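Local coordinates for LPXTG family cell surface protein Fms2 (Enterococcus faecium DO, PDB 5FCE) that probably mediates adhesion of the bacterium, this chain being the ligand-binding region of a cell-wall-anchored surface protein, at residues A34-N48 and K87-M100. Residues are numbered along the deposited sequence; the frame is centred on the assembly and turned at random.
Sequences ASDVHAVLTYGWDGN and KDKVDLIVFYDGQM
The carboxylate of Asp-97 is gripped by two successive backbone N-H groups across the contact: Asp-36 N meets OD1 at 2.8 Å, Ser-35 N meets OD2 at 3.0 Å, both on the syn side. They fix the rotation of the carboxylate, each donor 16° out of its plane, at the Ser-35 corner, where the chain leaves one sheet for another. This clamp closes one end of an antiparallel strand pair, 36-42 with 91-96, the central two strands of a four-stranded sheet in the immunoglobulin-like ligand-binding region; beyond Tyr-96 a type I' turn leads to the edge strand. Six backbone bonds run between His-38 and Phe-95, Val-40 and Ile-93, and Thr-42 and Asp-91.

Val-37, Ala-39, Leu-41, Leu-92 and Val-94 share one face, where Leu-41 CD1 packs on Val-90 CG1 (3.8 Å) and strand 21-28 meets the leucines. Over the face of Val-40, Ile-93 and Phe-95 folds loop 44-48. Trp-45 CH2 comes obliquely to Phe-95 CZ (3.6 Å), while the Phe-95 ring turns its edge to the carbonyl oxygens of His-38 and Gly-47. Ile-93, with CD1 extended (chi2 179°), reaches Trp-45 CE3 at 3.6 Å. Asp-91 OD2, salt-bridged to Lys-89 NZ (2.6 Å), has two waters nearby, one accepting from Trp-45 N. At the far end the bent Lys-87 chain crosses the Tyr-43 ring, its CE 3.6 Å from the centroid and NZ off-centre in a cation-pi contact.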
loop_
_atom_site.group_PDB
_atom_site.type_symbol
_atom_site.label_atom_id
_atom_site.label_comp_id
_atom_site.label_asym_id
_atom_site.label_seq_id
_atom_site.Cartn_x
_atom_site.Cartn_y
_atom_site.Cartn_z
ATOM N N ALA A 34 15.940 2.273 -2.851
ATOM C CA ALA A 34 15.801 2.906 -1.539
ATOM C C ALA A 34 16.302 2.023 -0.395
ATOM O O ALA A 34 15.948 0.849 -0.282
ATOM C CB ALA A 34 14.359 3.332 -1.297
ATOM N N SER A 35 17.104 2.612 0.479
ATOM C CA SER A 35 17.634 1.901 1.637
ATOM C C SER A 35 16.557 1.495 2.639
ATOM O O SER A 35 16.545 0.363 3.133
ATOM C CB SER A 35 18.677 2.786 2.320
ATOM O OG SER A 35 19.134 2.223 3.528
ATOM N N ASP A 36 15.658 2.423 2.946
ATOM C CA ASP A 36 14.634 2.165 3.950
ATOM C C ASP A 36 13.271 2.633 3.475
ATOM O O ASP A 36 13.090 3.793 3.107
ATOM C CB ASP A 36 15.006 2.846 5.264
ATOM C CG ASP A 36 16.306 2.340 5.807
ATOM O OD1 ASP A 36 16.277 1.312 6.514
ATOM O OD2 ASP A 36 17.350 2.952 5.488
ATOM N N VAL A 37 12.317 1.713 3.469
ATOM C CA VAL A 37 10.999 1.997 2.926
ATOM C C VAL A 37 9.957 1.661 4.000
ATOM O O VAL A 37 10.137 0.720 4.763
ATOM C CB VAL A 37 10.765 1.195 1.625
ATOM C CG1 VAL A 37 9.312 1.273 1.165
ATOM C CG2 VAL A 37 11.691 1.704 0.518
ATOM N N HIS A 38 8.906 2.467 4.091
ATOM C CA HIS A 38 7.826 2.227 5.050
ATOM C C HIS A 38 6.524 2.478 4.324
ATOM O O HIS A 38 6.251 3.610 3.923
ATOM C CB HIS A 38 7.953 3.202 6.220
ATOM C CG HIS A 38 6.869 3.080 7.247
ATOM N ND1 HIS A 38 6.559 4.105 8.116
ATOM C CD2 HIS A 38 6.041 2.056 7.563
ATOM C CE1 HIS A 38 5.588 3.718 8.923
ATOM N NE2 HIS A 38 5.249 2.481 8.603
ATOM N N ALA A 39 5.724 1.435 4.140
ATOM C CA ALA A 39 4.474 1.579 3.401
ATOM C C ALA A 39 3.306 1.498 4.371
ATOM O O ALA A 39 3.247 0.592 5.204
ATOM C CB ALA A 39 4.372 0.515 2.338
ATOM N N VAL A 40 2.391 2.461 4.286
ATOM C CA VAL A 40 1.285 2.541 5.237
ATOM C C VAL A 40 -0.042 2.587 4.486
ATOM O O VAL A 40 -0.261 3.471 3.655
ATOM C CB VAL A 40 1.404 3.776 6.169
ATOM C CG1 VAL A 40 0.201 3.856 7.106
ATOM C CG2 VAL A 40 2.687 3.723 6.985
ATOM N N LEU A 41 -0.917 1.621 4.761
ATOM C CA LEU A 41 -2.265 1.640 4.200
ATOM C C LEU A 41 -3.170 2.377 5.193
ATOM O O LEU A 41 -3.193 2.051 6.382
ATOM C CB LEU A 41 -2.745 0.208 3.998
ATOM C CG LEU A 41 -3.821 -0.129 2.977
ATOM C CD1 LEU A 41 -3.484 0.440 1.607
ATOM C CD2 LEU A 41 -3.976 -1.650 2.915
ATOM N N THR A 42 -3.893 3.385 4.721
ATOM C CA THR A 42 -4.639 4.246 5.634
ATOM C C THR A 42 -6.031 4.557 5.098
ATOM O O THR A 42 -6.256 4.501 3.884
ATOM C CB THR A 42 -3.860 5.559 5.901
ATOM O OG1 THR A 42 -4.616 6.414 6.762
ATOM C CG2 THR A 42 -3.583 6.279 4.599
ATOM N N TYR A 43 -6.976 4.844 5.993
ATOM C CA TYR A 43 -8.252 5.396 5.542
ATOM C C TYR A 43 -8.419 6.879 5.878
ATOM O O TYR A 43 -9.521 7.429 5.800
ATOM C CB TYR A 43 -9.450 4.560 6.011
ATOM C CG TYR A 43 -9.584 4.374 7.504
ATOM C CD1 TYR A 43 -8.861 3.390 8.162
ATOM C CD2 TYR A 43 -10.471 5.152 8.245
ATOM C CE1 TYR A 43 -8.988 3.201 9.528
ATOM C CE2 TYR A 43 -10.618 4.967 9.611
ATOM C CZ TYR A 43 -9.873 3.991 10.243
ATOM O OH TYR A 43 -10.003 3.799 11.595
ATOM N N GLY A 44 -7.318 7.529 6.231
ATOM C CA GLY A 44 -7.354 8.959 6.494
ATOM C C GLY A 44 -6.091 9.515 7.126
ATOM O O GLY A 44 -6.033 9.743 8.336
ATOM N N TRP A 45 -5.076 9.750 6.309
ATOM C CA TRP A 45 -3.837 10.339 6.820
ATOM C C TRP A 45 -3.047 11.008 5.695
ATOM O O TRP A 45 -2.955 10.466 4.599
ATOM C CB TRP A 45 -2.993 9.259 7.510
ATOM C CG TRP A 45 -1.733 9.776 8.156
ATOM C CD1 TRP A 45 -1.582 10.945 8.859
ATOM C CD2 TRP A 45 -0.448 9.139 8.156
ATOM N NE1 TRP A 45 -0.278 11.070 9.289
ATOM C CE2 TRP A 45 0.434 9.972 8.879
ATOM C CE3 TRP A 45 0.043 7.948 7.612
ATOM C CZ2 TRP A 45 1.779 9.648 9.070
ATOM C CZ3 TRP A 45 1.378 7.621 7.811
ATOM C CH2 TRP A 45 2.228 8.469 8.532
ATOM N N ASP A 46 -2.472 12.178 5.973
ATOM C CA ASP A 46 -1.724 12.920 4.962
ATOM C C ASP A 46 -0.241 12.535 4.908
ATOM O O ASP A 46 0.513 13.045 4.084
ATOM C CB ASP A 46 -1.899 14.433 5.166
ATOM C CG ASP A 46 -1.280 14.936 6.463
ATOM O OD1 ASP A 46 -0.752 14.129 7.266
ATOM O OD2 ASP A 46 -1.343 16.162 6.692
ATOM N N GLY A 47 0.161 11.625 5.784
ATOM C CA GLY A 47 1.538 11.173 5.835
ATOM C C GLY A 47 2.441 12.048 6.692
ATOM O O GLY A 47 3.653 11.810 6.748
ATOM N N ASN A 48 1.865 13.054 7.352
ATOM C CA ASN A 48 2.648 13.970 8.188
ATOM C C ASN A 48 2.436 13.669 9.670
ATOM O O ASN A 48 1.349 13.242 10.070
ATOM C CB ASN A 48 2.285 15.431 7.887
ATOM C CG ASN A 48 2.578 15.821 6.453
ATOM O OD1 ASN A 48 3.683 15.600 5.955
ATOM N ND2 ASN A 48 1.587 16.391 5.773
ATOM N N LYS A 87 -14.994 2.107 4.537
ATOM C CA LYS A 87 -14.310 3.396 4.498
ATOM C C LYS A 87 -14.553 4.150 3.200
ATOM O O LYS A 87 -14.793 3.547 2.142
ATOM C CB LYS A 87 -12.806 3.223 4.734
ATOM C CG LYS A 87 -12.466 2.463 6.034
ATOM C CD LYS A 87 -13.123 3.109 7.251
ATOM C CE LYS A 87 -12.843 2.338 8.536
ATOM N NZ LYS A 87 -13.476 2.998 9.724
ATOM N N ASP A 88 -14.491 5.473 3.278
ATOM C CA ASP A 88 -14.750 6.303 2.110
ATOM C C ASP A 88 -13.598 6.331 1.106
ATOM O O ASP A 88 -13.813 6.527 -0.096
ATOM C CB ASP A 88 -15.122 7.728 2.540
ATOM C CG ASP A 88 -16.377 7.771 3.400
ATOM O OD1 ASP A 88 -17.482 7.538 2.859
ATOM O OD2 ASP A 88 -16.254 8.045 4.616
ATOM N N LYS A 89 -12.379 6.135 1.598
ATOM C CA LYS A 89 -11.188 6.282 0.767
ATOM C C LYS A 89 -9.995 5.587 1.415
ATOM O O LYS A 89 -9.672 5.855 2.581
ATOM C CB LYS A 89 -10.864 7.758 0.604
ATOM C CG LYS A 89 -9.695 8.051 -0.316
ATOM C CD LYS A 89 -9.382 9.535 -0.296
ATOM C CE LYS A 89 -8.365 9.886 -1.348
ATOM N NZ LYS A 89 -7.088 10.324 -0.727
ATOM N N VAL A 90 -9.342 4.703 0.668
ATOM C CA VAL A 90 -8.158 4.018 1.175
ATOM C C VAL A 90 -6.963 4.493 0.367
ATOM O O VAL A 90 -6.995 4.448 -0.863
ATOM C CB VAL A 90 -8.291 2.486 1.056
ATOM C CG1 VAL A 90 -6.993 1.798 1.475
ATOM C CG2 VAL A 90 -9.457 1.982 1.890
ATOM N N ASP A 91 -5.923 4.966 1.051
ATOM C CA ASP A 91 -4.704 5.401 0.378
ATOM C C ASP A 91 -3.519 4.549 0.811
ATOM O O ASP A 91 -3.520 3.985 1.916
ATOM C CB ASP A 91 -4.374 6.865 0.703
ATOM C CG ASP A 91 -5.421 7.843 0.200
ATOM O OD1 ASP A 91 -6.124 7.540 -0.780
ATOM O OD2 ASP A 91 -5.539 8.936 0.797
ATOM N N LEU A 92 -2.512 4.468 -0.060
ATOM C CA LEU A 92 -1.224 3.871 0.293
ATOM C C LEU A 92 -0.162 4.959 0.298
ATOM O O LEU A 92 0.030 5.656 -0.698
ATOM C CB LEU A 92 -0.835 2.776 -0.709
ATOM C CG LEU A 92 0.514 2.096 -0.460
ATOM C CD1 LEU A 92 0.453 1.163 0.772
ATOM C CD2 LEU A 92 0.992 1.345 -1.720
ATOM N N ILE A 93 0.511 5.115 1.428
ATOM C CA ILE A 93 1.576 6.099 1.540
ATOM C C ILE A 93 2.901 5.342 1.561
ATOM O O ILE A 93 3.085 4.418 2.360
ATOM C CB ILE A 93 1.400 6.935 2.824
ATOM C CG1 ILE A 93 0.040 7.644 2.814
ATOM C CG2 ILE A 93 2.516 7.990 2.968
ATOM C CD1 ILE A 93 -0.214 8.481 4.078
ATOM N N VAL A 94 3.807 5.702 0.661
ATOM C CA VAL A 94 5.110 5.048 0.610
ATOM C C VAL A 94 6.191 6.035 0.979
ATOM O O VAL A 94 6.410 7.030 0.270
ATOM C CB VAL A 94 5.425 4.468 -0.771
ATOM C CG1 VAL A 94 6.755 3.722 -0.729
ATOM C CG2 VAL A 94 4.322 3.519 -1.192
ATOM N N PHE A 95 6.839 5.759 2.104
ATOM C CA PHE A 95 7.993 6.539 2.542
ATOM C C PHE A 95 9.244 5.839 2.049
ATOM O O PHE A 95 9.347 4.613 2.146
ATOM C CB PHE A 95 8.026 6.600 4.072
ATOM C CG PHE A 95 6.828 7.264 4.685
ATOM C CD1 PHE A 95 5.751 6.503 5.129
ATOM C CD2 PHE A 95 6.783 8.642 4.838
ATOM C CE1 PHE A 95 4.650 7.108 5.706
ATOM C CE2 PHE A 95 5.681 9.255 5.410
ATOM C CZ PHE A 95 4.613 8.485 5.847
ATOM N N TYR A 96 10.202 6.607 1.542
ATOM C CA TYR A 96 11.444 6.040 1.017
ATOM C C TYR A 96 12.575 7.041 1.233
ATOM O O TYR A 96 12.566 8.157 0.679
ATOM C CB TYR A 96 11.308 5.643 -0.473
ATOM C CG TYR A 96 10.979 6.790 -1.394
ATOM C CD1 TYR A 96 9.680 7.299 -1.474
ATOM C CD2 TYR A 96 11.969 7.376 -2.188
ATOM C CE1 TYR A 96 9.387 8.365 -2.305
ATOM C CE2 TYR A 96 11.684 8.430 -3.015
ATOM C CZ TYR A 96 10.398 8.926 -3.071
ATOM O OH TYR A 96 10.138 9.987 -3.912
ATOM N N ASP A 97 13.520 6.645 2.076
ATOM C CA ASP A 97 14.707 7.451 2.358
ATOM C C ASP A 97 14.438 8.925 2.636
ATOM O O ASP A 97 15.185 9.800 2.185
ATOM C CB ASP A 97 15.734 7.284 1.237
ATOM C CG ASP A 97 16.308 5.887 1.197
ATOM O OD1 ASP A 97 16.032 5.121 2.145
ATOM O OD2 ASP A 97 17.042 5.563 0.237
ATOM N N GLY A 98 13.372 9.188 3.381
ATOM C CA GLY A 98 13.041 10.531 3.820
ATOM C C GLY A 98 12.001 11.248 2.985
ATOM O O GLY A 98 11.530 12.333 3.358
ATOM N N GLN A 99 11.646 10.657 1.851
ATOM C CA GLN A 99 10.650 11.250 0.955
ATOM C C GLN A 99 9.375 10.431 1.025
ATOM O O GLN A 99 9.349 9.380 1.674
ATOM C CB GLN A 99 11.191 11.325 -0.482
ATOM C CG GLN A 99 12.515 12.138 -0.569
ATOM C CD GLN A 99 12.391 13.546 0.008
ATOM O OE1 GLN A 99 11.395 14.238 -0.231
ATOM N NE2 GLN A 99 13.405 13.979 0.785
HETATM N N MSE A 100 8.306 10.921 0.407
HETATM C CA MSE A 100 7.054 10.172 0.462
HETATM C C MSE A 100 6.214 10.383 -0.774
HETATM O O MSE A 100 6.306 11.416 -1.431
HETATM C CB MSE A 100 6.253 10.542 1.706
HETATM C CG MSE A 100 5.889 12.003 1.823
HETATM SE SE MSE A 100 4.715 12.141 3.376
HETATM C CE MSE A 100 3.062 11.849 2.396
HETATM O O HOH W 1 11.099 4.967 4.763
HETATM O O HOH W 2 -11.918 7.258 4.547
HETATM O O HOH W 3 -5.979 9.104 3.615
HETATM O O HOH W 4 -3.579 10.501 1.699
#